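Local coordinates for beta-fructofuranosidase, insoluble isoenzyme CWINV1 (Arabidopsis thaliana, PDB 2OXB), which hydrolyses terminal beta-D-fructofuranosides, with sucrose and 1-kestose as substrates, in the plant cell wall, at residues Asp19-Met24 against Phe33-Pro38; Gly76-Ser81 against Leu93-Asp98; Asn101-Asn106 against Ser142-Thr147. The protein carries 1 engineered substitution. All coordinates share one frame; numbering follows the deposited sequence.

Contact 1: residues Asp19-Met24 against Phe33-Pro38. With FRU (beta-D-fructofuranose), chain B.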
# COMPACT_ATOMS: atom_id res chain seq x y z
N ASP A 19 -1.25 -6.27 9.88
CA ASP A 19 -0.03 -6.16 9.09
C ASP A 19 0.27 -7.37 8.19
O ASP A 19 -0.11 -8.51 8.49
CB ASP A 19 1.18 -5.95 10.01
CG ASP A 19 1.27 -4.55 10.56
OD1 ASP A 19 0.21 -3.95 10.88
OD2 ASP A 19 2.40 -4.05 10.69
N PRO A 20 0.95 -7.12 7.06
CA PRO A 20 1.36 -8.13 6.08
C PRO A 20 2.75 -8.56 6.57
O PRO A 20 3.61 -7.70 6.82
CB PRO A 20 1.46 -7.34 4.77
CG PRO A 20 0.67 -6.06 5.04
CD PRO A 20 1.02 -5.78 6.46
N ASN A 21 2.97 -9.86 6.73
CA ASN A 21 4.26 -10.33 7.24
C ASN A 21 4.99 -11.30 6.31
O ASN A 21 4.38 -12.11 5.61
CB ASN A 21 4.06 -10.99 8.61
CG ASN A 21 3.45 -10.04 9.65
OD1 ASN A 21 2.82 -10.47 10.60
ND2 ASN A 21 3.67 -8.74 9.46
N GLY A 22 6.32 -11.19 6.31
CA GLY A 22 7.20 -12.06 5.53
C GLY A 22 6.82 -12.46 4.11
O GLY A 22 6.74 -13.66 3.81
N PRO A 23 6.61 -11.50 3.21
CA PRO A 23 6.25 -11.82 1.83
C PRO A 23 7.48 -12.22 1.01
O PRO A 23 8.48 -11.49 0.98
CB PRO A 23 5.63 -10.52 1.35
CG PRO A 23 6.50 -9.50 1.99
CD PRO A 23 6.65 -10.04 3.41
N MET A 24 7.43 -13.38 0.38
CA MET A 24 8.55 -13.80 -0.46
C MET A 24 8.16 -14.93 -1.39
O MET A 24 6.99 -15.31 -1.50
CB MET A 24 9.75 -14.24 0.39
CG MET A 24 9.64 -15.64 0.95
SD MET A 24 8.28 -15.71 2.06
CE MET A 24 9.00 -16.63 3.42
N PHE A 33 2.13 -14.16 5.08
CA PHE A 33 1.77 -14.42 6.45
C PHE A 33 1.06 -13.12 6.79
O PHE A 33 0.79 -12.32 5.89
CB PHE A 33 3.02 -14.63 7.31
CG PHE A 33 3.92 -15.74 6.83
CD1 PHE A 33 3.64 -17.06 7.10
CD2 PHE A 33 5.07 -15.45 6.09
CE1 PHE A 33 4.49 -18.08 6.66
CE2 PHE A 33 5.92 -16.46 5.65
CZ PHE A 33 5.62 -17.77 5.93
N TYR A 34 0.74 -12.91 8.06
CA TYR A 34 0.08 -11.68 8.48
C TYR A 34 -0.46 -11.76 9.89
O TYR A 34 -0.60 -12.83 10.48
CB TYR A 34 -1.07 -11.31 7.53
CG TYR A 34 -2.11 -12.38 7.35
CD1 TYR A 34 -1.91 -13.45 6.47
CD2 TYR A 34 -3.31 -12.32 8.03
CE1 TYR A 34 -2.89 -14.42 6.28
CE2 TYR A 34 -4.30 -13.28 7.85
CZ TYR A 34 -4.08 -14.32 6.98
OH TYR A 34 -5.08 -15.25 6.84
N GLN A 35 -0.75 -10.58 10.43
CA GLN A 35 -1.29 -10.45 11.77
C GLN A 35 -2.77 -10.84 11.70
O GLN A 35 -3.56 -10.18 11.01
CB GLN A 35 -1.10 -9.01 12.24
CG GLN A 35 0.34 -8.50 12.18
CD GLN A 35 1.13 -8.78 13.45
OE1 GLN A 35 0.95 -8.11 14.46
NE2 GLN A 35 1.99 -9.78 13.40
N TRP A 36 -3.15 -11.90 12.41
CA TRP A 36 -4.54 -12.39 12.41
C TRP A 36 -5.05 -12.84 13.79
O TRP A 36 -4.33 -13.46 14.57
CB TRP A 36 -4.66 -13.55 11.39
CG TRP A 36 -5.96 -14.31 11.39
CD1 TRP A 36 -7.17 -13.87 10.94
CD2 TRP A 36 -6.17 -15.63 11.90
NE1 TRP A 36 -8.13 -14.85 11.14
CE2 TRP A 36 -7.54 -15.93 11.73
CE3 TRP A 36 -5.34 -16.60 12.48
CZ2 TRP A 36 -8.10 -17.15 12.12
CZ3 TRP A 36 -5.89 -17.81 12.88
CH2 TRP A 36 -7.26 -18.08 12.69
N ASN A 37 -6.30 -12.50 14.09
CA ASN A 37 -6.90 -12.89 15.36
C ASN A 37 -7.86 -14.05 15.16
O ASN A 37 -8.93 -13.90 14.57
CB ASN A 37 -7.67 -11.74 16.00
CG ASN A 37 -8.52 -12.21 17.17
OD1 ASN A 37 -8.25 -13.26 17.75
ND2 ASN A 37 -9.54 -11.43 17.51
N PRO A 38 -7.47 -15.22 15.66
CA PRO A 38 -8.24 -16.45 15.57
C PRO A 38 -9.45 -16.49 16.49
O PRO A 38 -10.19 -17.47 16.52
CB PRO A 38 -7.23 -17.51 15.96
CG PRO A 38 -6.42 -16.79 17.00
CD PRO A 38 -6.20 -15.44 16.37
C1 FRU B . 0.93 -1.65 12.71
C2 FRU B . 1.27 -2.26 14.07
C3 FRU B . 2.75 -2.70 14.13
C4 FRU B . 2.73 -3.89 15.05
C5 FRU B . 1.35 -4.48 14.75
C6 FRU B . 0.61 -4.96 15.99
O1 FRU B . 1.63 -0.44 12.49
O2 FRU B . 0.96 -1.49 15.29
O3 FRU B . 3.62 -1.70 14.64
O4 FRU B . 3.77 -4.82 14.73
O5 FRU B . 0.55 -3.46 14.17
O6 FRU B . 1.26 -6.13 16.46

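Contact 2: residues Gly76-Ser81 against Leu93-Asp98. With FRU (beta-D-fructofuranose), chain B.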
# COMPACT_ATOMS: atom_id res chain seq x y z
N GLY A 76 2.84 -12.25 22.40
CA GLY A 76 2.43 -11.79 21.09
C GLY A 76 3.42 -12.06 19.98
O GLY A 76 4.63 -12.14 20.19
N CYS A 77 2.90 -12.20 18.77
CA CYS A 77 3.76 -12.44 17.62
C CYS A 77 3.53 -11.32 16.64
O CYS A 77 2.69 -11.43 15.74
CB CYS A 77 3.45 -13.79 16.97
SG CYS A 77 4.38 -15.14 17.66
N TRP A 78 4.28 -10.24 16.83
CA TRP A 78 4.21 -9.05 16.01
C TRP A 78 4.84 -9.19 14.61
O TRP A 78 5.51 -10.17 14.30
CB TRP A 78 4.82 -7.87 16.79
CG TRP A 78 3.94 -7.41 17.95
CD1 TRP A 78 2.93 -8.11 18.55
CD2 TRP A 78 3.98 -6.13 18.61
NE1 TRP A 78 2.34 -7.35 19.54
CE2 TRP A 78 2.96 -6.13 19.59
CE3 TRP A 78 4.77 -4.99 18.46
CZ2 TRP A 78 2.72 -5.04 20.42
CZ3 TRP A 78 4.52 -3.89 19.28
CH2 TRP A 78 3.50 -3.93 20.25
N SER A 79 4.58 -8.18 13.78
CA SER A 79 5.06 -8.10 12.40
C SER A 79 6.54 -8.44 12.25
O SER A 79 7.34 -8.22 13.16
CB SER A 79 4.80 -6.70 11.86
OG SER A 79 3.56 -6.22 12.31
N GLY A 80 6.89 -8.97 11.09
CA GLY A 80 8.26 -9.33 10.80
C GLY A 80 8.48 -9.34 9.31
O GLY A 80 7.67 -8.78 8.56
N SER A 81 9.56 -9.98 8.87
CA SER A 81 9.90 -10.06 7.46
C SER A 81 10.77 -11.28 7.18
O SER A 81 11.30 -11.92 8.11
CB SER A 81 10.65 -8.80 7.02
OG SER A 81 9.77 -7.70 6.84
N LEU A 93 12.44 -12.64 10.61
CA LEU A 93 12.79 -11.77 11.72
C LEU A 93 11.49 -11.14 12.21
O LEU A 93 10.92 -10.28 11.54
CB LEU A 93 13.79 -10.70 11.26
CG LEU A 93 15.26 -11.12 11.15
CD1 LEU A 93 15.39 -12.29 10.19
CD2 LEU A 93 16.12 -9.95 10.67
N TYR A 94 11.00 -11.59 13.36
CA TYR A 94 9.76 -11.03 13.89
C TYR A 94 9.91 -10.58 15.34
O TYR A 94 10.74 -11.11 16.09
CB TYR A 94 8.62 -12.04 13.78
CG TYR A 94 8.60 -13.06 14.89
CD1 TYR A 94 7.84 -12.87 16.03
CD2 TYR A 94 9.37 -14.22 14.80
CE1 TYR A 94 7.83 -13.81 17.06
CE2 TYR A 94 9.37 -15.15 15.82
CZ TYR A 94 8.60 -14.94 16.94
OH TYR A 94 8.61 -15.89 17.94
N THR A 95 9.09 -9.60 15.71
CA THR A 95 9.06 -9.02 17.05
C THR A 95 8.10 -9.76 17.97
O THR A 95 6.90 -9.75 17.76
CB THR A 95 8.59 -7.53 17.01
OG1 THR A 95 9.31 -6.80 16.01
CG2 THR A 95 8.81 -6.86 18.38
N GLY A 96 8.65 -10.40 19.00
CA GLY A 96 7.81 -11.10 19.96
C GLY A 96 7.75 -10.30 21.26
O GLY A 96 8.57 -9.42 21.50
N ILE A 97 6.78 -10.60 22.11
CA ILE A 97 6.67 -9.90 23.38
C ILE A 97 6.95 -10.92 24.47
O ILE A 97 6.18 -11.87 24.64
CB ILE A 97 5.24 -9.31 23.58
CG1 ILE A 97 4.68 -8.82 22.25
CG2 ILE A 97 5.29 -8.17 24.60
CD1 ILE A 97 5.53 -7.75 21.56
N ASP A 98 8.04 -10.73 25.21
CA ASP A 98 8.41 -11.66 26.28
C ASP A 98 7.54 -11.52 27.54
O ASP A 98 6.73 -10.59 27.64
CB ASP A 98 9.89 -11.51 26.64
CG ASP A 98 10.27 -10.09 27.02
OD1 ASP A 98 9.46 -9.40 27.67
OD2 ASP A 98 11.39 -9.68 26.68
C1 FRU B . 0.93 -1.65 12.71
C2 FRU B . 1.27 -2.26 14.07
C3 FRU B . 2.75 -2.70 14.13
C4 FRU B . 2.73 -3.89 15.05
C5 FRU B . 1.35 -4.48 14.75
C6 FRU B . 0.61 -4.96 15.99
O1 FRU B . 1.63 -0.44 12.49
O2 FRU B . 0.96 -1.49 15.29
O3 FRU B . 3.62 -1.70 14.64
O4 FRU B . 3.77 -4.82 14.73
O5 FRU B . 0.55 -3.46 14.17
O6 FRU B . 1.26 -6.13 16.46

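Contact 3: residues Asn101-Asn106 against Ser142-Thr147. With FRU (beta-D-fructofuranose), chain B.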
# COMPACT_ATOMS: atom_id res chain seq x y z
N ASN A 101 6.33 -8.01 29.02
CA ASN A 101 5.92 -7.07 27.98
C ASN A 101 6.97 -6.08 27.46
O ASN A 101 6.92 -4.89 27.76
CB ASN A 101 4.70 -6.30 28.50
CG ASN A 101 3.42 -7.10 28.37
OD1 ASN A 101 2.82 -7.17 27.28
ND2 ASN A 101 2.99 -7.72 29.46
N GLN A 102 7.93 -6.57 26.67
CA GLN A 102 8.96 -5.71 26.10
C GLN A 102 9.37 -6.23 24.72
O GLN A 102 9.81 -7.37 24.57
CB GLN A 102 10.18 -5.61 27.03
CG GLN A 102 11.32 -6.58 26.73
CD GLN A 102 12.42 -6.54 27.79
OE1 GLN A 102 12.80 -5.48 28.28
NE2 GLN A 102 12.95 -7.71 28.12
N GLN A 103 9.20 -5.38 23.71
CA GLN A 103 9.51 -5.74 22.34
C GLN A 103 10.90 -6.24 22.00
O GLN A 103 11.84 -5.46 21.81
CB GLN A 103 9.18 -4.56 21.43
CG GLN A 103 7.72 -4.34 21.31
CD GLN A 103 7.41 -2.93 20.99
OE1 GLN A 103 8.14 -2.29 20.22
NE2 GLN A 103 6.33 -2.40 21.56
N VAL A 104 11.00 -7.56 21.91
CA VAL A 104 12.25 -8.22 21.58
C VAL A 104 12.18 -8.73 20.14
O VAL A 104 11.10 -8.88 19.57
CB VAL A 104 12.53 -9.42 22.52
CG1 VAL A 104 12.83 -8.92 23.91
CG2 VAL A 104 11.32 -10.34 22.55
N GLN A 105 13.35 -8.98 19.56
CA GLN A 105 13.46 -9.48 18.20
C GLN A 105 13.90 -10.91 18.20
O GLN A 105 14.92 -11.26 18.79
CB GLN A 105 14.46 -8.65 17.41
CG GLN A 105 14.07 -7.21 17.36
CD GLN A 105 12.66 -7.03 16.85
OE1 GLN A 105 12.01 -6.04 17.14
NE2 GLN A 105 12.18 -8.00 16.06
N ASN A 106 13.13 -11.73 17.49
CA ASN A 106 13.37 -13.16 17.38
C ASN A 106 13.50 -13.60 15.95
O ASN A 106 12.98 -12.94 15.05
CB ASN A 106 12.22 -13.90 18.03
CG ASN A 106 11.95 -13.41 19.42
OD1 ASN A 106 12.83 -13.46 20.27
ND2 ASN A 106 10.74 -12.92 19.66
N SER A 142 8.74 0.25 22.31
CA SER A 142 8.85 0.89 21.02
C SER A 142 10.11 0.44 20.28
O SER A 142 10.96 1.25 19.93
CB SER A 142 8.85 2.41 21.18
OG SER A 142 7.63 2.96 20.67
N PHE A 143 10.20 -0.87 20.04
CA PHE A 143 11.34 -1.50 19.36
C PHE A 143 10.87 -2.75 18.58
O PHE A 143 11.20 -3.88 18.94
CB PHE A 143 12.41 -1.91 20.38
CG PHE A 143 13.61 -2.58 19.77
CD1 PHE A 143 14.34 -1.98 18.75
CD2 PHE A 143 14.05 -3.80 20.26
CE1 PHE A 143 15.49 -2.57 18.23
CE2 PHE A 143 15.20 -4.41 19.75
CZ PHE A 143 15.92 -3.79 18.73
N ARG A 144 10.11 -2.52 17.52
CA ARG A 144 9.58 -3.62 16.74
C ARG A 144 9.59 -3.37 15.24
O ARG A 144 10.03 -2.32 14.76
CB ARG A 144 8.14 -3.93 17.20
CG ARG A 144 7.02 -3.30 16.36
CD ARG A 144 6.72 -1.85 16.70
NE ARG A 144 5.99 -1.71 17.96
CZ ARG A 144 5.60 -0.55 18.46
NH1 ARG A 144 5.87 0.57 17.81
NH2 ARG A 144 4.95 -0.50 19.61
N ASP A 145 9.11 -4.38 14.51
CA ASP A 145 8.99 -4.33 13.06
C ASP A 145 10.29 -4.34 12.29
O ASP A 145 10.61 -3.40 11.58
CB ASP A 145 8.16 -3.13 12.67
CG ASP A 145 6.82 -3.14 13.33
OD1 ASP A 145 6.41 -4.23 13.77
OD2 ASP A 145 6.17 -2.08 13.40
N PRO A 146 11.06 -5.43 12.43
CA PRO A 146 12.34 -5.56 11.73
C PRO A 146 12.12 -5.83 10.25
O PRO A 146 11.25 -6.61 9.85
CB PRO A 146 13.00 -6.74 12.44
CG PRO A 146 11.83 -7.59 12.82
CD PRO A 146 10.83 -6.57 13.33
N THR A 147 12.92 -5.15 9.44
CA THR A 147 12.87 -5.26 7.99
C THR A 147 13.63 -6.48 7.51
O THR A 147 14.17 -7.27 8.30
CB THR A 147 13.58 -4.07 7.35
OG1 THR A 147 14.99 -4.18 7.59
CG2 THR A 147 13.08 -2.78 7.93
C1 FRU B . 0.93 -1.65 12.71
C2 FRU B . 1.27 -2.26 14.07
C3 FRU B . 2.75 -2.70 14.13
C4 FRU B . 2.73 -3.89 15.05
C5 FRU B . 1.35 -4.48 14.75
C6 FRU B . 0.61 -4.96 15.99
O1 FRU B . 1.63 -0.44 12.49
O2 FRU B . 0.96 -1.49 15.29
O3 FRU B . 3.62 -1.70 14.64
O4 FRU B . 3.77 -4.82 14.73
O5 FRU B . 0.55 -3.46 14.17
O6 FRU B . 1.26 -6.13 16.46

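Contact 1: residues Asp19-Met24 against Phe33-Pro38
Strands 19-24 and 33-36 run antiparallel at 151° between their directions, with Pro-20 facing Tyr-34 as a non-hydrogen-bonded pair and Asn-21 facing Phe-33 as a hydrogen-bonded pair. Gln-35 N donates to Asp-19 O at 2.9 Å. Phe-33 N donates to Asn-21 O at 3.1 Å, and the return bond from Asn-21 N to Phe-33 O is weak. The main side-chain bond runs from Gln-35 NE2 to Asn-21 OD1, at 3.0 Å. It lands on a lone pair in the carbonyl plane, but OD1 lies somewhat out of the Gln-35 amide plane. The two side chains cross at about a right angle, with amide planes 66° apart. NE2 has a second acceptor on strand 77-81, so two bonds fix the turn of this amide. The Gln-35 chain bends at chi2 (-89°), which points NE2 at Asn-21 OD1 and OE1 at the sugar. There OE1 accepts a hydrogen bond from O6 of the bound fructose, at 2.8 Å.

The two strands form a beta hairpin of the five-bladed propeller of glycoside hydrolase family 32. The first strand carries the family's WMNDPNG sequence, which includes the active-site Asp-19. Asp-19 OD1 comes to 3.0 Å from fructose C1, while OD2 is hydrogen-bonded to Ser-79.

Toward the other end of the hairpin, Phe-33 turns its ring edge to the first strand. Phe-33 CD2 lies 3.3 Å from Gly-22 O. Met-24 CE lies 3.8 Å from Phe-33 CE2, also near the ring plane. His-50 stacks on Phe-33, and Trp-121 meets it nearly at a right angle.

Contact 2: residues Gly76-Ser81 against Leu93-Asp98
Trp-78 and Ile-97 meet across two antiparallel strands of a beta hairpin, and both also take part in its backbone bonding. Ile-97 N donates to Gly-76 O. Ser-81 and Leu-93 form a two-way pair through their N and O atoms. Between Cys-77 and Gly-80 the register slips by one residue, a beta bulge: Trp-78 N gives a 2.8 Å bond to Thr-95 O, and Thr-95 N gives a weak one to Ser-79 O.

Trp-78 O and Cys-77 O find donors in the neighbouring sheet, in Trp-48 NE1 and Gln-35 NE2. The hydroxyls are satisfied outside the pair: Thr-95 OG1 is bonded to Asp-145 N, and Ser-81 OG to Lys-278 NZ.

The indole lies between Ile-97 and the sugar. Ile-97 CD1 makes a CH-pi contact over one face, 3.6 Å from the centre of the five-membered ring. Over the opposite face, offset toward the rim, sits fructose O6, 3.3 Å from Trp-78 CG. Were Trp-78 replaced by an alanine, Ile-97 CD1 would probably lose the ring it packs on, and the O6 end of the sugar one wall of its site. Ser-79 OG is hydrogen-bonded to Asp-19 and lies 2.8 Å from fructose O4. The indole face thus shapes the O6 side of the site while the Ser-79 hydroxyl is set beside O4, consistent with polar recognition of the sugar hydroxyls.

Contact 3: residues Asn101-Asn106 against Ser142-Thr147
Gln-103 crosses Arg-144 at a slant, its amide plane only 28° from that of the guanidinium. Its OE1 lies over one guanidinium face, 3.2 Å from Arg-144 NE, too poorly angled to be a hydrogen bond. OE1 instead accepts from Phe-143 N; the modelled length is short and doubtful in detail.

Phe-143 swings the other way. With CG trans to the backbone N (chi1 179°), the ring lies beside strand 103-106 and presents its edge to Gln-103 O, at 3.2 Å from CD2. Gln-105 crosses this ring obliquely. Its CG is 3.9 Å from Phe-143 CE2, and its amide stands almost perpendicular to the ring, at 83°. Gln-105 and Pro-146 point at each other from opposite directions.

Asp-145 turns away from the strand to the sugar. Its OD1 accepts from fructose O4 and its OD2 from fructose O3, each at 2.9 Å, and Cys-200 N also binds OD2. Arg-144 touches the bound glucose. Arg-144, Asp-145 and Pro-146 form the RDP motif of family 32 enzymes, whose aspartate grips the fructose O3 and O4 hydroxyls and is thought to stabilise the transition state.

Overall arrangement
The three contacts all reach the fructose bound in the active site of the propeller domain. Contacts 1 and 2, with centres 11 Å apart, are joined by Asp-19 OD2 and Ser-79 OG at 2.9 Å. Contacts 2 and 3 lie closer, with centres 6 Å apart. Strands 93-97 and 103-110 are neighbours in one antiparallel sheet, and Thr-95 OG1 meets Asp-145 N at 2.9 Å. Contacts 1 and 3 do not touch, their nearest atoms being about 5 Å apart, but the sugar bridges them. Contact 1 brings a carboxylate and an amide, contact 2 an indole and a hydroxyl, contact 3 the second carboxylate. Gln-199, the engineered residue, also hydrogen-bonds the fructose; in family 32 the glutamate it replaces is the acid/base catalyst.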